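Local coordinates for protein five-membered-cyclitol-phosphate synthase (Streptomyces citricolor, PDB 6K96) that belongs to the myo-inositol-1-phosphate synthase family and binds nicotinamide-adenine-dinucleotide and a sodium ion in a tetrameric assembly, at residues K43-L55 with I301-V313. Sequence-based numbering, arbitrary orientation.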
ATOM      1  N   LYS B  43       3.556   6.877  27.744  1.00 47.87           N
ATOM      2  CA  LYS B  43       4.865   7.573  27.673  1.00 49.92           C
ATOM      3  C   LYS B  43       5.410   7.802  29.080  1.00 51.58           C
ATOM      4  O   LYS B  43       6.638   7.738  29.246  1.00 56.59           O
ATOM      5  CB  LYS B  43       4.807   8.943  26.989  1.00 52.41           C
ATOM      6  CG  LYS B  43       6.130   9.324  26.320  1.00 55.42           C
ATOM      7  CD  LYS B  43       6.572  10.789  26.270  1.00 59.77           C
ATOM      8  CE  LYS B  43       8.059  10.951  26.605  1.00 64.55           C
ATOM      9  NZ  LYS B  43       8.739  12.073  25.896  1.00 64.51           N
ATOM     10  N   ARG B  44       4.545   8.135  30.033  1.00 50.50           N
ATOM     11  CA  ARG B  44       4.928   8.514  31.424  1.00 50.11           C
ATOM     12  C   ARG B  44       3.986   7.799  32.385  1.00 47.33           C
ATOM     13  O   ARG B  44       2.840   8.197  32.516  1.00 49.16           O
ATOM     14  CB  ARG B  44       4.814  10.030  31.625  1.00 52.29           C
ATOM     15  CG  ARG B  44       5.626  10.848  30.636  1.00 55.67           C
ATOM     16  CD  ARG B  44       5.971  12.245  31.160  1.00 58.76           C
ATOM     17  NE  ARG B  44       6.593  13.060  30.131  1.00 60.31           N
ATOM     18  CZ  ARG B  44       5.943  13.516  29.042  1.00 65.92           C
ATOM     19  NH1 ARG B  44       4.655  13.242  28.857  1.00 66.28           N
ATOM     20  NH2 ARG B  44       6.559  14.296  28.156  1.00 68.82           N
ATOM     21  N   PRO B  45       4.378   6.676  33.003  1.00 44.91           N
ATOM     22  CA  PRO B  45       3.452   5.886  33.805  1.00 43.67           C
ATOM     23  C   PRO B  45       3.013   6.545  35.109  1.00 41.85           C
ATOM     24  O   PRO B  45       2.098   6.039  35.720  1.00 41.89           O
ATOM     25  CB  PRO B  45       4.252   4.613  34.146  1.00 44.83           C
ATOM     26  CG  PRO B  45       5.412   4.561  33.162  1.00 44.92           C
ATOM     27  CD  PRO B  45       5.680   6.007  32.821  1.00 46.33           C
ATOM     28  N   ARG B  46       3.705   7.590  35.535  1.00 40.64           N
ATOM     29  CA  ARG B  46       3.247   8.418  36.674  1.00 41.41           C
ATOM     30  C   ARG B  46       3.552   9.891  36.413  1.00 41.82           C
ATOM     31  O   ARG B  46       4.568  10.184  35.772  1.00 42.78           O
ATOM     32  CB  ARG B  46       3.803   7.872  37.991  1.00 41.76           C
ATOM     33  CG  ARG B  46       2.725   7.048  38.684  1.00 41.85           C
ATOM     34  CD  ARG B  46       3.171   6.042  39.717  1.00 42.86           C
ATOM     35  NE  ARG B  46       2.330   4.853  39.655  1.00 42.81           N
ATOM     36  CZ  ARG B  46       1.046   4.802  40.008  1.00 42.68           C
ATOM     37  NH1 ARG B  46       0.426   5.876  40.467  1.00 42.10           N
ATOM     38  NH2 ARG B  46       0.388   3.652  39.923  1.00 42.51           N
ATOM     39  N   ILE B  47       2.631  10.752  36.835  1.00 42.39           N
ATOM     40  CA  ILE B  47       2.736  12.239  36.794  1.00 42.16           C
ATOM     41  C   ILE B  47       2.249  12.753  38.143  1.00 42.71           C
ATOM     42  O   ILE B  47       1.096  12.456  38.526  1.00 42.60           O
ATOM     43  CB  ILE B  47       1.905  12.855  35.657  1.00 41.21           C
ATOM     44  CG1 ILE B  47       2.156  12.155  34.321  1.00 41.34           C
ATOM     45  CG2 ILE B  47       2.182  14.354  35.571  1.00 42.02           C
ATOM     46  CD1 ILE B  47       1.230  12.591  33.185  1.00 40.80           C
ATOM     47  N   GLY B  48       3.097  13.505  38.842  1.00 43.96           N
ATOM     48  CA  GLY B  48       2.918  13.737  40.285  1.00 44.01           C
ATOM     49  C   GLY B  48       2.283  12.525  40.953  1.00 45.04           C
ATOM     50  O   GLY B  48       1.189  12.700  41.486  1.00 44.34           O
ATOM     51  N   GLY B  49       2.929  11.336  40.846  1.00 46.56           N
ATOM     52  CA  GLY B  49       2.573  10.058  41.515  1.00 46.40           C
ATOM     53  C   GLY B  49       1.216   9.492  41.071  1.00 46.14           C
ATOM     54  O   GLY B  49       0.813   8.442  41.620  1.00 45.78           O
ATOM     55  N   ILE B  50       0.543  10.119  40.097  1.00 44.85           N
ATOM     56  CA  ILE B  50      -0.768   9.644  39.562  1.00 44.85           C
ATOM     57  C   ILE B  50      -0.513   8.679  38.420  1.00 44.50           C
ATOM     58  O   ILE B  50       0.085   9.103  37.414  1.00 42.76           O
ATOM     59  CB  ILE B  50      -1.688  10.758  39.040  1.00 44.04           C
ATOM     60  CG1 ILE B  50      -1.715  11.968  39.968  1.00 43.89           C
ATOM     61  CG2 ILE B  50      -3.064  10.153  38.820  1.00 43.68           C
ATOM     62  CD1 ILE B  50      -2.394  13.129  39.353  1.00 44.17           C
ATOM     63  N   GLY B  51      -1.020   7.461  38.589  1.00 46.41           N
ATOM     64  CA  GLY B  51      -0.960   6.374  37.607  1.00 46.88           C
ATOM     65  C   GLY B  51      -2.039   6.514  36.572  1.00 46.55           C
ATOM     66  O   GLY B  51      -3.000   7.259  36.772  1.00 45.50           O
ATOM     67  N   VAL B  52      -1.910   5.709  35.539  1.00 47.80           N
ATOM     68  CA  VAL B  52      -2.760   5.801  34.327  1.00 48.00           C
ATOM     69  C   VAL B  52      -4.183   5.310  34.669  1.00 48.40           C
ATOM     70  O   VAL B  52      -5.110   5.547  33.864  1.00 45.43           O
ATOM     71  CB  VAL B  52      -2.031   5.021  33.224  1.00 48.12           C
ATOM     72  CG1 VAL B  52      -2.919   4.025  32.506  1.00 48.97           C
ATOM     73  CG2 VAL B  52      -1.362   5.994  32.272  1.00 48.17           C
ATOM     74  N   SER B  53      -4.352   4.691  35.845  1.00 49.24           N
ATOM     75  CA  SER B  53      -5.598   4.002  36.261  1.00 50.00           C
ATOM     76  C   SER B  53      -6.273   4.754  37.413  1.00 50.95           C
ATOM     77  O   SER B  53      -7.343   4.296  37.862  1.00 50.52           O
ATOM     78  CB  SER B  53      -5.272   2.584  36.650  1.00 51.34           C
ATOM     79  OG  SER B  53      -6.185   1.671  36.060  1.00 51.39           O
ATOM     80  N   ASP B  54      -5.663   5.852  37.880  1.00 51.68           N
ATOM     81  CA  ASP B  54      -6.011   6.530  39.157  1.00 52.82           C
ATOM     82  C   ASP B  54      -7.019   7.643  38.861  1.00 53.99           C
ATOM     83  O   ASP B  54      -6.668   8.843  38.992  1.00 54.66           O
ATOM     84  CB  ASP B  54      -4.739   6.987  39.877  1.00 53.48           C
ATOM     85  CG  ASP B  54      -3.903   5.817  40.412  1.00 53.86           C
ATOM     86  OD1 ASP B  54      -4.506   4.777  40.721  1.00 55.67           O
ATOM     87  OD2 ASP B  54      -2.653   5.939  40.503  1.00 51.64           O
ATOM     88  N   LEU B  55      -8.224   7.205  38.489  1.00 53.46           N
ATOM     89  CA  LEU B  55      -9.321   7.974  37.845  1.00 52.25           C
ATOM     90  C   LEU B  55     -10.649   7.603  38.512  1.00 51.45           C
ATOM     91  O   LEU B  55     -11.070   6.417  38.438  1.00 49.60           O
ATOM     92  CB  LEU B  55      -9.374   7.594  36.358  1.00 52.41           C
ATOM     93  CG  LEU B  55      -9.383   8.719  35.339  1.00 51.54           C
ATOM     94  CD1 LEU B  55      -8.372   9.784  35.696  1.00 53.19           C
ATOM     95  CD2 LEU B  55      -9.065   8.169  33.967  1.00 52.11           C
ATOM     96  N   ILE B 301      -4.932  11.359  29.085  1.00 35.15           N
ATOM     97  CA  ILE B 301      -4.382  10.812  30.365  1.00 36.29           C
ATOM     98  C   ILE B 301      -3.163  11.611  30.845  1.00 37.09           C
ATOM     99  O   ILE B 301      -2.981  11.679  32.025  1.00 37.93           O
ATOM    100  CB  ILE B 301      -4.033   9.326  30.238  1.00 36.00           C
ATOM    101  CG1 ILE B 301      -3.928   8.697  31.622  1.00 35.71           C
ATOM    102  CG2 ILE B 301      -2.762   9.168  29.398  1.00 36.22           C
ATOM    103  CD1 ILE B 301      -5.152   8.884  32.447  1.00 35.74           C
ATOM    104  N   ASP B 302      -2.331  12.131  29.948  1.00 38.69           N
ATOM    105  CA  ASP B 302      -1.222  13.077  30.236  1.00 40.05           C
ATOM    106  C   ASP B 302      -1.835  14.380  30.810  1.00 39.87           C
ATOM    107  O   ASP B 302      -1.625  14.647  31.986  1.00 39.08           O
ATOM    108  CB  ASP B 302      -0.428  13.301  28.936  1.00 41.63           C
ATOM    109  CG  ASP B 302       0.861  12.508  28.834  1.00 45.25           C
ATOM    110  OD1 ASP B 302       1.848  12.991  29.383  1.00 50.91           O
ATOM    111  OD2 ASP B 302       0.893  11.422  28.187  1.00 48.98           O
ATOM    112  N   LEU B 303      -2.648  15.105  30.027  1.00 39.00           N
ATOM    113  CA  LEU B 303      -3.179  16.445  30.390  1.00 39.67           C
ATOM    114  C   LEU B 303      -3.981  16.386  31.704  1.00 38.82           C
ATOM    115  O   LEU B 303      -3.809  17.296  32.516  1.00 38.60           O
ATOM    116  CB  LEU B 303      -4.049  16.993  29.244  1.00 39.68           C
ATOM    117  CG  LEU B 303      -3.330  17.264  27.930  1.00 39.13           C
ATOM    118  CD1 LEU B 303      -4.290  17.881  26.948  1.00 39.48           C
ATOM    119  CD2 LEU B 303      -2.128  18.166  28.116  1.00 39.73           C
ATOM    120  N   ILE B 304      -4.865  15.410  31.900  1.00 37.91           N
ATOM    121  CA  ILE B 304      -5.722  15.417  33.122  1.00 39.69           C
ATOM    122  C   ILE B 304      -4.840  15.221  34.350  1.00 41.20           C
ATOM    123  O   ILE B 304      -5.201  15.734  35.420  1.00 42.53           O
ATOM    124  CB  ILE B 304      -6.869  14.402  33.127  1.00 39.35           C
ATOM    125  CG1 ILE B 304      -6.360  12.978  32.919  1.00 40.16           C
ATOM    126  CG2 ILE B 304      -7.941  14.809  32.135  1.00 38.48           C
ATOM    127  CD1 ILE B 304      -7.466  11.973  32.805  1.00 40.83           C
ATOM    128  N   ARG B 305      -3.742  14.484  34.229  1.00 42.69           N
ATOM    129  CA  ARG B 305      -2.852  14.264  35.391  1.00 44.13           C
ATOM    130  C   ARG B 305      -2.003  15.529  35.552  1.00 44.33           C
ATOM    131  O   ARG B 305      -1.674  15.869  36.726  1.00 44.97           O
ATOM    132  CB  ARG B 305      -1.960  13.031  35.247  1.00 44.41           C
ATOM    133  CG  ARG B 305      -2.640  11.685  35.451  1.00 45.29           C
ATOM    134  CD  ARG B 305      -2.216  10.673  34.392  1.00 44.71           C
ATOM    135  NE  ARG B 305      -0.960   9.963  34.560  1.00 45.43           N
ATOM    136  CZ  ARG B 305      -0.189   9.491  33.567  1.00 44.84           C
ATOM    137  NH1 ARG B 305      -0.489   9.644  32.293  1.00 44.43           N
ATOM    138  NH2 ARG B 305       0.908   8.839  33.845  1.00 45.56           N
ATOM    139  N   ILE B 306      -1.640  16.196  34.446  1.00 42.57           N
ATOM    140  CA  ILE B 306      -0.843  17.443  34.554  1.00 41.82           C
ATOM    141  C   ILE B 306      -1.700  18.419  35.343  1.00 41.08           C
ATOM    142  O   ILE B 306      -1.182  19.031  36.294  1.00 41.65           O
ATOM    143  CB  ILE B 306      -0.386  18.002  33.207  1.00 41.66           C
ATOM    144  CG1 ILE B 306       0.485  17.034  32.418  1.00 42.57           C
ATOM    145  CG2 ILE B 306       0.373  19.293  33.445  1.00 43.39           C
ATOM    146  CD1 ILE B 306       0.612  17.421  30.948  1.00 42.88           C
ATOM    147  N   ALA B 307      -2.985  18.450  34.996  1.00 40.79           N
ATOM    148  CA  ALA B 307      -4.060  19.267  35.605  1.00 39.71           C
ATOM    149  C   ALA B 307      -4.137  19.011  37.107  1.00 39.96           C
ATOM    150  O   ALA B 307      -3.855  19.948  37.882  1.00 40.97           O
ATOM    151  CB  ALA B 307      -5.373  18.940  34.934  1.00 39.63           C
ATOM    152  N   ALA B 308      -4.547  17.804  37.510  1.00 39.83           N
ATOM    153  CA  ALA B 308      -4.833  17.446  38.922  1.00 39.39           C
ATOM    154  C   ALA B 308      -3.600  17.695  39.787  1.00 39.65           C
ATOM    155  O   ALA B 308      -3.752  18.392  40.807  1.00 39.95           O
ATOM    156  CB  ALA B 308      -5.352  16.041  39.037  1.00 38.82           C
ATOM    157  N   ALA B 309      -2.422  17.210  39.392  1.00 40.35           N
ATOM    158  CA  ALA B 309      -1.202  17.292  40.233  1.00 41.96           C
ATOM    159  C   ALA B 309      -0.851  18.761  40.484  1.00 42.95           C
ATOM    160  O   ALA B 309      -0.468  19.092  41.591  1.00 43.23           O
ATOM    161  CB  ALA B 309      -0.053  16.559  39.602  1.00 42.10           C
ATOM    162  N   ALA B 310      -1.081  19.613  39.492  1.00 44.98           N
ATOM    163  CA  ALA B 310      -0.812  21.071  39.531  1.00 46.63           C
ATOM    164  C   ALA B 310      -1.777  21.751  40.503  1.00 47.51           C
ATOM    165  O   ALA B 310      -1.318  22.537  41.333  1.00 50.81           O
ATOM    166  CB  ALA B 310      -0.919  21.651  38.146  1.00 46.86           C
ATOM    167  N   ARG B 311      -3.055  21.408  40.461  1.00 47.27           N
ATOM    168  CA  ARG B 311      -4.049  21.929  41.437  1.00 48.75           C
ATOM    169  C   ARG B 311      -3.700  21.476  42.874  1.00 49.41           C
ATOM    170  O   ARG B 311      -3.872  22.284  43.810  1.00 50.32           O
ATOM    171  CB  ARG B 311      -5.464  21.528  41.008  1.00 48.92           C
ATOM    172  CG  ARG B 311      -6.546  22.115  41.892  1.00 50.53           C
ATOM    173  CD  ARG B 311      -7.911  21.723  41.371  1.00 52.23           C
ATOM    174  NE  ARG B 311      -8.970  22.156  42.270  1.00 54.14           N
ATOM    175  CZ  ARG B 311      -9.456  21.434  43.270  1.00 56.05           C
ATOM    176  NH1 ARG B 311      -9.009  20.220  43.540  1.00 55.89           N
ATOM    177  NH2 ARG B 311     -10.398  21.941  44.020  1.00 59.49           N
ATOM    178  N   ARG B 312      -3.267  20.227  43.059  1.00 50.60           N
ATOM    179  CA  ARG B 312      -2.829  19.668  44.384  1.00 51.60           C
ATOM    180  C   ARG B 312      -1.637  20.483  44.902  1.00 51.68           C
ATOM    181  O   ARG B 312      -1.605  20.759  46.095  1.00 52.05           O
ATOM    182  CB  ARG B 312      -2.403  18.189  44.347  1.00 51.43           C
ATOM    183  CG  ARG B 312      -3.383  17.202  43.727  1.00 51.10           C
ATOM    184  CD  ARG B 312      -3.754  16.061  44.655  1.00 51.43           C
ATOM    185  NE  ARG B 312      -4.780  15.258  44.022  1.00 50.75           N
ATOM    186  CZ  ARG B 312      -4.564  14.193  43.245  1.00 50.39           C
ATOM    187  NH1 ARG B 312      -5.602  13.560  42.707  1.00 48.55           N
ATOM    188  NH2 ARG B 312      -3.324  13.775  43.000  1.00 50.62           N
ATOM    189  N   VAL B 313      -0.759  20.937  44.012  1.00 52.13           N
ATOM    190  CA  VAL B 313       0.480  21.693  44.356  1.00 54.02           C
ATOM    191  C   VAL B 313       0.280  23.216  44.159  1.00 53.91           C
ATOM    192  O   VAL B 313       1.237  23.979  44.434  1.00 52.69           O
ATOM    193  CB  VAL B 313       1.630  21.061  43.547  1.00 54.71           C
ATOM    194  CG1 VAL B 313       2.539  22.054  42.835  1.00 56.13           C
ATOM    195  CG2 VAL B 313       2.429  20.146  44.445  1.00 55.34           C
TER
HETATM  196  O   HOH W   1       1.954   8.825  29.334  1.00 35.07           O
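Arg305, on helix 292-313, reaches into the beta hairpin 46-51 and is gripped there by a backbone carbonyl. Its NE donates a nearly straight hydrogen bond to Ile50 O (3.2 Å, 169°); Ile50 O lies in the guanidinium plane, whereas NE sits above the plane of the Ile50 carbonyl, and Ile47 N, the hairpin's own donor, meets that oxygen from the opposite face. NH2 points an N-H at Arg44 O, at a modelled distance that is doubtfully short. Bends at chi2 and chi3 (136° and 82°) turn the guanidinium between two aliphatic groups: Ile47 CD1 lies over the centre of one face, 3.4 Å from Arg305 CZ, and Val52 CG2 covers the other nearer its rim. A salt bridge joins Arg44 NH1 to Asp302 OD1 (2.9 Å), with guanidinium and carboxylate planes nearly perpendicular; a water links Arg44 N to Asp302 OD2. Apolar contacts flank these polar ones. Ile50 CG2 rests on Arg305 CG (3.7 Å) and its CD1 on Ala308 and Ala309, while Leu55 CD1 meets Ile304 CD1 (3.7 Å). At the type I' turn, Gly48 CA passes 4.2 Å from Ala309 CB. The hairpin thus packs along helix 292-313, with Tyr345 of helix 338-353 against Ile47 and Ile306, and Ile5 of strand 5-10 against Ile50 and Arg305; beyond the hairpin, Trp277 of the second subunit packs on Val52 and Ile301.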